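PDB 3JY6: transcriptional regulator, LacI family from Lactobacillus brevis, which probably acts as a DNA-binding transcription factor of the LacI family, recognising cis-regulatory DNA to control gene expression. Local coordinates for residues F64-P75 / M86-M95; C98-D106 / V256-A265. All coordinates share one frame; numbering follows the deposited sequence.

In the fold
Both contacts belong to one parallel six-stranded sheet, the core of one lobe of a fold like that of periplasmic binding proteins. Contact 1 pairs strands 66-70 and 88-91 inside that sheet and is largely buried. Contact 2 pairs strands 102-104 and 260-262 at its edge, with 260-262 the outermost strand of the chain there, and most of its second segment is exposed. Strands 88-91 and 102-104 are neighbours, so the two contacts form a continuous series, their centres about 11 Å apart. Contact 1 adds aliphatic and methionine packing and an arginine gripping a loop; contact 2 adds proline contacts and an aspartate bound to a backbone amide.

Contact 1. Residues F64-P75 / M86-M95; sequences FDGLILQSFSNP and MPVVSVDREM
Leu67, Ile68 and Leu69 pair in parallel with Val88, Val89 and Ser90, the strand axes 4.5 Å apart at closest and 19° from parallel. Four backbone bonds join them: Leu67 N to Pro87 O, Val89 N to Leu67 O, Leu69 N to Val89 O, and Val91 N to Leu69 O. Leu69 O is gripped twice, because Ser90 OG also donates to it at 3.2 Å. Ser90 OG and Val91 N arrive from opposite faces of the carbonyl plane. On the face of Ile68 and Val89, Ile68 CG2 meets Val91 CG2 at 3.9 Å, the two side chains running alongside each other. Helix 236-251 covers Val89 and Val91. Leu67 and Leu69 lie on the other face, where they pack on Leu56 and Glu52 of helix 49-60. At the start of the pair, Met86 bends at its last torsion. Its SD lies 3.6 Å from Gly66 C, and its CE reaches Phe64 O. Helix 75-82 connects the strands, making a beta-alpha-beta unit of the Rossmann-like lobe found in periplasmic binding proteins. Beyond the strands, Arg93 folds back through two bends in its chain. Its NH1 donates to Ser71 O at 3.1 Å, with the oxygen 27° out of the guanidinium plane. Ser73 O sits at the edge of the same group, 3.5 Å from NH1. With an alanine here, Ser71 O would probably lose its NH1 donor and Ser73 O its nearby positive charge, though Glu52 would still hold this loop. Pro75 CD lies 3.8 Å from Met95 SD; the thioether passes the proline ring running the other way.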
loop_
_atom_site.group_PDB
_atom_site.type_symbol
_atom_site.label_atom_id
_atom_site.label_comp_id
_atom_site.label_asym_id
_atom_site.label_seq_id
_atom_site.Cartn_x
_atom_site.Cartn_y
_atom_site.Cartn_z
ATOM N N PHE A 64 -21.037 8.155 -12.808
ATOM C CA PHE A 64 -20.421 6.877 -12.497
ATOM C C PHE A 64 -21.656 6.008 -12.309
ATOM O O PHE A 64 -22.711 6.524 -11.951
ATOM C CB PHE A 64 -19.578 6.964 -11.215
ATOM C CG PHE A 64 -18.181 7.480 -11.448
ATOM C CD1 PHE A 64 -17.937 8.843 -11.589
ATOM C CD2 PHE A 64 -17.114 6.595 -11.589
ATOM C CE1 PHE A 64 -16.641 9.320 -11.877
ATOM C CE2 PHE A 64 -15.816 7.060 -11.874
ATOM C CZ PHE A 64 -15.581 8.413 -12.019
ATOM N N ASP A 65 -21.559 4.709 -12.559
ATOM C CA ASP A 65 -22.741 3.872 -12.415
ATOM C C ASP A 65 -22.935 3.196 -11.073
ATOM O O ASP A 65 -23.920 2.486 -10.879
ATOM C CB ASP A 65 -22.793 2.822 -13.522
ATOM C CG ASP A 65 -22.939 3.441 -14.909
ATOM O OD1 ASP A 65 -23.315 4.632 -15.015
ATOM O OD2 ASP A 65 -22.688 2.729 -15.903
ATOM N N GLY A 66 -22.019 3.429 -10.141
ATOM C CA GLY A 66 -22.138 2.805 -8.837
ATOM C C GLY A 66 -21.094 3.301 -7.859
ATOM O O GLY A 66 -20.071 3.870 -8.252
ATOM N N LEU A 67 -21.354 3.074 -6.581
ATOM C CA LEU A 67 -20.454 3.503 -5.537
ATOM C C LEU A 67 -20.221 2.397 -4.518
ATOM O O LEU A 67 -21.168 1.825 -3.978
ATOM C CB LEU A 67 -21.029 4.739 -4.813
ATOM C CG LEU A 67 -20.315 5.210 -3.538
ATOM C CD1 LEU A 67 -18.891 5.601 -3.882
ATOM C CD2 LEU A 67 -21.045 6.377 -2.909
ATOM N N ILE A 68 -18.955 2.080 -4.285
ATOM C CA ILE A 68 -18.608 1.097 -3.271
ATOM C C ILE A 68 -17.922 1.960 -2.222
ATOM O O ILE A 68 -16.898 2.609 -2.487
ATOM C CB ILE A 68 -17.681 0.004 -3.811
ATOM C CG1 ILE A 68 -18.397 -0.756 -4.937
ATOM C CG2 ILE A 68 -17.307 -0.938 -2.690
ATOM C CD1 ILE A 68 -17.647 -1.939 -5.487
ATOM N N LEU A 69 -18.512 1.990 -1.036
ATOM C CA LEU A 69 -18.017 2.848 0.027
ATOM C C LEU A 69 -17.262 2.164 1.163
ATOM O O LEU A 69 -17.829 1.376 1.918
ATOM C CB LEU A 69 -19.208 3.624 0.592
ATOM C CG LEU A 69 -19.014 4.827 1.503
ATOM C CD1 LEU A 69 -18.369 5.970 0.722
ATOM C CD2 LEU A 69 -20.384 5.260 2.045
ATOM N N GLN A 70 -15.975 2.468 1.284
ATOM C CA GLN A 70 -15.166 1.899 2.353
ATOM C C GLN A 70 -14.580 3.097 3.086
ATOM O O GLN A 70 -13.379 3.144 3.376
ATOM C CB GLN A 70 -14.049 1.014 1.771
ATOM C CG GLN A 70 -13.328 0.117 2.794
ATOM C CD GLN A 70 -12.023 0.701 3.288
ATOM O OE1 GLN A 70 -11.111 0.970 2.502
ATOM N NE2 GLN A 70 -11.917 0.888 4.602
ATOM N N SER A 71 -15.437 4.078 3.357
ATOM C CA SER A 71 -15.012 5.295 4.031
ATOM C C SER A 71 -15.917 5.790 5.160
ATOM O O SER A 71 -16.716 5.030 5.706
ATOM C CB SER A 71 -14.801 6.394 2.992
ATOM O OG SER A 71 -15.490 6.071 1.800
ATOM N N PHE A 72 -15.792 7.075 5.481
ATOM C CA PHE A 72 -16.508 7.709 6.590
ATOM C C PHE A 72 -17.930 8.253 6.412
ATOM O O PHE A 72 -18.659 8.367 7.389
ATOM C CB PHE A 72 -15.642 8.847 7.126
ATOM C CG PHE A 72 -14.163 8.602 6.993
ATOM C CD1 PHE A 72 -13.530 7.629 7.766
ATOM C CD2 PHE A 72 -13.397 9.355 6.098
ATOM C CE1 PHE A 72 -12.147 7.411 7.654
ATOM C CE2 PHE A 72 -12.022 9.147 5.976
ATOM C CZ PHE A 72 -11.394 8.175 6.755
ATOM N N SER A 73 -18.320 8.606 5.193
ATOM C CA SER A 73 -19.649 9.170 4.937
ATOM C C SER A 73 -20.839 8.368 5.443
ATOM O O SER A 73 -20.964 7.172 5.142
ATOM C CB SER A 73 -19.839 9.405 3.437
ATOM O OG SER A 73 -19.019 10.451 2.969
ATOM N N ASN A 74 -21.715 9.027 6.204
ATOM C CA ASN A 74 -22.924 8.371 6.691
ATOM C C ASN A 74 -23.943 8.497 5.551
ATOM O O ASN A 74 -23.698 9.192 4.559
ATOM C CB ASN A 74 -23.489 9.059 7.948
ATOM C CG ASN A 74 -22.562 8.973 9.148
ATOM O OD1 ASN A 74 -22.096 7.892 9.519
ATOM N ND2 ASN A 74 -22.306 10.120 9.780
ATOM N N PRO A 75 -25.090 7.823 5.674
ATOM C CA PRO A 75 -26.118 7.888 4.636
ATOM C C PRO A 75 -26.706 9.283 4.398
ATOM O O PRO A 75 -27.046 9.604 3.259
ATOM C CB PRO A 75 -27.152 6.882 5.121
ATOM C CG PRO A 75 -26.286 5.853 5.810
ATOM C CD PRO A 75 -25.365 6.720 6.611
ATOM N N MET A 86 -27.313 6.471 -7.997
ATOM C CA MET A 86 -26.621 5.225 -8.278
ATOM C C MET A 86 -26.630 4.258 -7.106
ATOM O O MET A 86 -26.671 4.670 -5.949
ATOM C CB MET A 86 -25.160 5.512 -8.682
ATOM C CG MET A 86 -24.256 5.999 -7.545
ATOM S SD MET A 86 -22.586 6.539 -8.060
ATOM C CE MET A 86 -22.976 8.161 -8.803
ATOM N N PRO A 87 -26.614 2.953 -7.397
ATOM C CA PRO A 87 -26.609 1.957 -6.327
ATOM C C PRO A 87 -25.355 2.114 -5.469
ATOM O O PRO A 87 -24.313 2.558 -5.953
ATOM C CB PRO A 87 -26.657 0.625 -7.077
ATOM C CG PRO A 87 -26.026 0.954 -8.428
ATOM C CD PRO A 87 -26.619 2.317 -8.725
ATOM N N VAL A 88 -25.467 1.750 -4.196
ATOM C CA VAL A 88 -24.360 1.872 -3.256
ATOM C C VAL A 88 -24.176 0.598 -2.449
ATOM O O VAL A 88 -25.151 -0.079 -2.110
ATOM C CB VAL A 88 -24.615 3.021 -2.241
ATOM C CG1 VAL A 88 -23.427 3.177 -1.296
ATOM C CG2 VAL A 88 -24.895 4.345 -2.985
ATOM N N VAL A 89 -22.922 0.269 -2.149
ATOM C CA VAL A 89 -22.604 -0.877 -1.304
ATOM C C VAL A 89 -21.508 -0.377 -0.374
ATOM O O VAL A 89 -20.566 0.268 -0.824
ATOM C CB VAL A 89 -22.060 -2.104 -2.095
ATOM C CG1 VAL A 89 -21.682 -3.217 -1.123
ATOM C CG2 VAL A 89 -23.107 -2.637 -3.035
ATOM N N SER A 90 -21.638 -0.657 0.916
ATOM C CA SER A 90 -20.637 -0.226 1.886
ATOM C C SER A 90 -19.789 -1.427 2.331
ATOM O O SER A 90 -20.249 -2.570 2.330
ATOM C CB SER A 90 -21.324 0.425 3.093
ATOM O OG SER A 90 -20.445 1.329 3.743
ATOM N N VAL A 91 -18.546 -1.162 2.695
ATOM C CA VAL A 91 -17.649 -2.228 3.119
ATOM C C VAL A 91 -16.825 -1.877 4.350
ATOM O O VAL A 91 -16.365 -0.741 4.504
ATOM C CB VAL A 91 -16.657 -2.610 1.986
ATOM C CG1 VAL A 91 -15.807 -3.808 2.410
ATOM C CG2 VAL A 91 -17.421 -2.916 0.712
ATOM N N ASP A 92 -16.667 -2.871 5.222
ATOM C CA ASP A 92 -15.856 -2.762 6.435
ATOM C C ASP A 92 -16.288 -1.660 7.399
ATOM O O ASP A 92 -15.449 -1.072 8.073
ATOM C CB ASP A 92 -14.389 -2.537 6.034
ATOM C CG ASP A 92 -13.430 -2.717 7.195
ATOM O OD1 ASP A 92 -13.420 -3.811 7.791
ATOM O OD2 ASP A 92 -12.682 -1.770 7.521
ATOM N N ARG A 93 -17.587 -1.401 7.496
ATOM C CA ARG A 93 -18.055 -0.325 8.358
ATOM C C ARG A 93 -18.800 -0.664 9.628
ATOM O O ARG A 93 -18.777 0.116 10.572
ATOM C CB ARG A 93 -18.900 0.657 7.543
ATOM C CG ARG A 93 -18.082 1.720 6.830
ATOM C CD ARG A 93 -17.531 2.705 7.841
ATOM N NE ARG A 93 -18.594 3.231 8.700
ATOM C CZ ARG A 93 -19.466 4.170 8.340
ATOM N NH1 ARG A 93 -19.412 4.710 7.126
ATOM N NH2 ARG A 93 -20.404 4.559 9.195
ATOM N N GLU A 94 -19.467 -1.804 9.669
ATOM C CA GLU A 94 -20.225 -2.166 10.859
ATOM C C GLU A 94 -21.158 -1.004 11.222
ATOM O O GLU A 94 -21.102 -0.462 12.324
ATOM C CB GLU A 94 -19.294 -2.458 12.037
ATOM C CG GLU A 94 -19.927 -3.376 13.085
ATOM C CD GLU A 94 -19.600 -4.841 12.850
ATOM O OE1 GLU A 94 -18.492 -5.276 13.238
ATOM O OE2 GLU A 94 -20.443 -5.557 12.269
ATOM N N MET A 95 -21.999 -0.625 10.264
ATOM C CA MET A 95 -22.975 0.453 10.434
ATOM C C MET A 95 -24.313 -0.200 10.782
ATOM O O MET A 95 -24.712 -1.164 10.131
ATOM C CB MET A 95 -23.122 1.211 9.114
ATOM C CG MET A 95 -23.576 2.655 9.239
ATOM S SD MET A 95 -24.242 3.302 7.675
ATOM C CE MET A 95 -23.066 2.702 6.480
#

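Contact 2. Residues C98-D106 / V256-A265; sequences CPWPQVVTD and VAPEKMVIPA
Gln102, Val103 and Val104 pair in parallel with Lys260, Met261 and Val262, their short strand axes 27° from parallel. Four backbone bonds alternate along the pair. Gln102 N donates to Glu259 O and Met261 N to Gln102 O. Val104 N donates to Met261 O, and Ile263 N to Val104 O at 2.8 Å. The side chain of Asp106 adds a fifth bond: its OD1 takes Ala265 N at 2.8 Å through the syn lone pair. Asp106 CG sits between its own backbone N and carbonyl carbon (chi1 57°), which places OD1 within bonding distance of Ala265 N. Asp106 directly precedes helix 107-119. Pro258, the centre of an inverse gamma turn, makes a close contact between a ring carbon and a backbone carbonyl, its CB 3.3 Å from Pro99 O. The pairing brings the late strand 260-262 to the edge of the sheet, beside a strand from more than 150 residues earlier. Such a return of the chain to the first lobe is familiar from the two-lobed periplasmic binding protein fold. Apolar contacts run along the pair. Pro101 CG meets Val256 CG1 at 3.7 Å, with Val256 lying crosswise to the proline ring. Val103 CG1 touches Ile263 CG1 at 4.0 Å on the side that faces helix 236-251. Thr105 CG2 packs against Ala265 CB at 3.7 Å, while Thr105 OG1 is bound by Gln234. Lys260 brings a salt bridge to a residue outside the segments: its NZ pairs with Glu94. Its aliphatic chain runs alongside Gln102, with both side chains leaving the sheet on one face.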
loop_
_atom_site.group_PDB
_atom_site.type_symbol
_atom_site.label_atom_id
_atom_site.label_comp_id
_atom_site.label_asym_id
_atom_site.label_seq_id
_atom_site.Cartn_x
_atom_site.Cartn_y
_atom_site.Cartn_z
ATOM N N CYS A 98 -28.171 0.333 8.306
ATOM C CA CYS A 98 -27.662 0.815 7.017
ATOM C C CYS A 98 -28.708 0.670 5.903
ATOM O O CYS A 98 -29.328 -0.377 5.757
ATOM C CB CYS A 98 -26.390 0.046 6.633
ATOM S SG CYS A 98 -25.494 0.694 5.182
ATOM N N PRO A 99 -28.894 1.720 5.089
ATOM C CA PRO A 99 -29.861 1.720 3.986
ATOM C C PRO A 99 -29.464 0.918 2.730
ATOM O O PRO A 99 -30.317 0.591 1.892
ATOM C CB PRO A 99 -30.026 3.202 3.685
ATOM C CG PRO A 99 -28.636 3.714 3.907
ATOM C CD PRO A 99 -28.228 3.032 5.196
ATOM N N TRP A 100 -28.183 0.611 2.581
ATOM C CA TRP A 100 -27.758 -0.154 1.414
ATOM C C TRP A 100 -27.096 -1.452 1.868
ATOM O O TRP A 100 -26.821 -1.624 3.052
ATOM C CB TRP A 100 -26.826 0.692 0.531
ATOM C CG TRP A 100 -25.861 1.547 1.273
ATOM C CD1 TRP A 100 -24.792 1.126 2.006
ATOM C CD2 TRP A 100 -25.884 2.979 1.381
ATOM N NE1 TRP A 100 -24.138 2.207 2.554
ATOM C CE2 TRP A 100 -24.774 3.355 2.169
ATOM C CE3 TRP A 100 -26.699 3.983 0.845
ATOM C CZ2 TRP A 100 -24.497 4.690 2.487
ATOM C CZ3 TRP A 100 -26.420 5.312 1.158
ATOM C CH2 TRP A 100 -25.311 5.653 1.951
ATOM N N PRO A 101 -26.867 -2.400 0.947
ATOM C CA PRO A 101 -26.234 -3.660 1.362
ATOM C C PRO A 101 -24.823 -3.418 1.899
ATOM O O PRO A 101 -24.154 -2.469 1.484
ATOM C CB PRO A 101 -26.205 -4.483 0.071
ATOM C CG PRO A 101 -27.311 -3.876 -0.786
ATOM C CD PRO A 101 -27.185 -2.404 -0.496
ATOM N N GLN A 102 -24.370 -4.277 2.806
ATOM C CA GLN A 102 -23.034 -4.142 3.380
ATOM C C GLN A 102 -22.232 -5.428 3.410
ATOM O O GLN A 102 -22.778 -6.518 3.530
ATOM C CB GLN A 102 -23.091 -3.682 4.823
ATOM C CG GLN A 102 -23.649 -2.330 5.102
ATOM C CD GLN A 102 -23.766 -2.150 6.587
ATOM O OE1 GLN A 102 -24.592 -2.803 7.238
ATOM N NE2 GLN A 102 -22.917 -1.295 7.149
ATOM N N VAL A 103 -20.916 -5.263 3.353
ATOM C CA VAL A 103 -19.977 -6.364 3.427
ATOM C C VAL A 103 -19.092 -6.028 4.623
ATOM O O VAL A 103 -18.378 -5.016 4.633
ATOM C CB VAL A 103 -19.128 -6.473 2.141
ATOM C CG1 VAL A 103 -18.107 -7.628 2.276
ATOM C CG2 VAL A 103 -20.044 -6.715 0.944
ATOM N N VAL A 104 -19.149 -6.872 5.645
ATOM C CA VAL A 104 -18.375 -6.633 6.846
ATOM C C VAL A 104 -17.676 -7.877 7.390
ATOM O O VAL A 104 -17.914 -9.004 6.945
ATOM C CB VAL A 104 -19.276 -6.076 7.981
ATOM C CG1 VAL A 104 -20.064 -4.870 7.501
ATOM C CG2 VAL A 104 -20.225 -7.167 8.472
ATOM N N THR A 105 -16.834 -7.639 8.386
ATOM C CA THR A 105 -16.084 -8.683 9.080
ATOM C C THR A 105 -16.783 -8.927 10.426
ATOM O O THR A 105 -17.413 -8.026 10.976
ATOM C CB THR A 105 -14.629 -8.220 9.384
ATOM O OG1 THR A 105 -13.959 -7.893 8.163
ATOM C CG2 THR A 105 -13.857 -9.306 10.121
ATOM N N ASP A 106 -16.672 -10.143 10.948
ATOM C CA ASP A 106 -17.257 -10.481 12.249
ATOM C C ASP A 106 -16.237 -9.966 13.266
ATOM O O ASP A 106 -15.554 -10.748 13.922
ATOM C CB ASP A 106 -17.402 -11.998 12.376
ATOM C CG ASP A 106 -16.074 -12.726 12.186
ATOM O OD1 ASP A 106 -15.368 -12.439 11.191
ATOM O OD2 ASP A 106 -15.738 -13.581 13.031
ATOM N N VAL A 256 -31.698 -5.542 -4.237
ATOM C CA VAL A 256 -30.934 -6.219 -3.195
ATOM C C VAL A 256 -31.235 -5.661 -1.808
ATOM O O VAL A 256 -30.958 -4.502 -1.526
ATOM C CB VAL A 256 -29.417 -6.095 -3.454
ATOM C CG1 VAL A 256 -28.648 -6.956 -2.454
ATOM C CG2 VAL A 256 -29.096 -6.506 -4.892
ATOM N N ALA A 257 -31.797 -6.501 -0.948
ATOM C CA ALA A 257 -32.134 -6.101 0.416
ATOM C C ALA A 257 -30.909 -5.511 1.129
ATOM O O ALA A 257 -29.794 -6.000 0.975
ATOM C CB ALA A 257 -32.666 -7.309 1.192
ATOM N N PRO A 258 -31.111 -4.456 1.933
ATOM C CA PRO A 258 -29.984 -3.841 2.643
ATOM C C PRO A 258 -29.522 -4.607 3.885
ATOM O O PRO A 258 -29.647 -4.118 5.010
ATOM C CB PRO A 258 -30.521 -2.466 2.991
ATOM C CG PRO A 258 -31.979 -2.785 3.330
ATOM C CD PRO A 258 -32.376 -3.740 2.213
ATOM N N GLU A 259 -28.997 -5.810 3.683
ATOM C CA GLU A 259 -28.508 -6.614 4.798
ATOM C C GLU A 259 -26.984 -6.727 4.747
ATOM O O GLU A 259 -26.358 -6.327 3.762
ATOM C CB GLU A 259 -29.168 -7.993 4.782
ATOM C CG GLU A 259 -29.317 -8.590 3.395
ATOM C CD GLU A 259 -30.561 -9.463 3.257
ATOM O OE1 GLU A 259 -30.936 -9.797 2.115
ATOM O OE2 GLU A 259 -31.173 -9.818 4.288
ATOM N N LYS A 260 -26.393 -7.249 5.818
ATOM C CA LYS A 260 -24.948 -7.390 5.903
ATOM C C LYS A 260 -24.474 -8.789 5.533
ATOM O O LYS A 260 -25.063 -9.788 5.951
ATOM C CB LYS A 260 -24.471 -7.059 7.321
ATOM C CG LYS A 260 -25.315 -6.000 8.020
ATOM C CD LYS A 260 -24.539 -5.244 9.100
ATOM C CE LYS A 260 -24.069 -6.138 10.230
ATOM N NZ LYS A 260 -23.431 -5.304 11.284
ATOM N N MET A 261 -23.415 -8.853 4.733
ATOM C CA MET A 261 -22.834 -10.116 4.328
ATOM C C MET A 261 -21.571 -10.195 5.161
ATOM O O MET A 261 -20.697 -9.327 5.063
ATOM C CB MET A 261 -22.486 -10.112 2.839
ATOM C CG MET A 261 -21.607 -11.265 2.397
ATOM S SD MET A 261 -21.358 -11.217 0.617
ATOM C CE MET A 261 -21.243 -12.999 0.249
ATOM N N VAL A 262 -21.492 -11.226 5.994
ATOM C CA VAL A 262 -20.347 -11.386 6.861
ATOM C C VAL A 262 -19.267 -12.283 6.283
ATOM O O VAL A 262 -19.513 -13.442 5.953
ATOM C CB VAL A 262 -20.779 -11.923 8.250
ATOM C CG1 VAL A 262 -21.457 -13.251 8.091
ATOM C CG2 VAL A 262 -19.583 -12.040 9.178
ATOM N N ILE A 263 -18.070 -11.712 6.149
ATOM C CA ILE A 263 -16.906 -12.429 5.662
ATOM C C ILE A 263 -16.069 -12.655 6.921
ATOM O O ILE A 263 -15.385 -11.752 7.390
ATOM C CB ILE A 263 -16.100 -11.582 4.653
ATOM C CG1 ILE A 263 -16.960 -11.264 3.421
ATOM C CG2 ILE A 263 -14.828 -12.324 4.259
ATOM C CD1 ILE A 263 -17.382 -12.470 2.621
ATOM N N PRO A 264 -16.137 -13.859 7.503
ATOM C CA PRO A 264 -15.364 -14.148 8.714
ATOM C C PRO A 264 -13.854 -13.978 8.563
ATOM O O PRO A 264 -13.252 -14.414 7.580
ATOM C CB PRO A 264 -15.754 -15.583 9.030
ATOM C CG PRO A 264 -16.036 -16.154 7.675
ATOM C CD PRO A 264 -16.838 -15.066 7.036
ATOM N N ALA A 265 -13.251 -13.311 9.537
ATOM C CA ALA A 265 -11.813 -13.115 9.520
ATOM C C ALA A 265 -11.201 -14.458 9.894
ATOM O O ALA A 265 -11.870 -15.315 10.478
ATOM C CB ALA A 265 -11.404 -12.053 10.539
#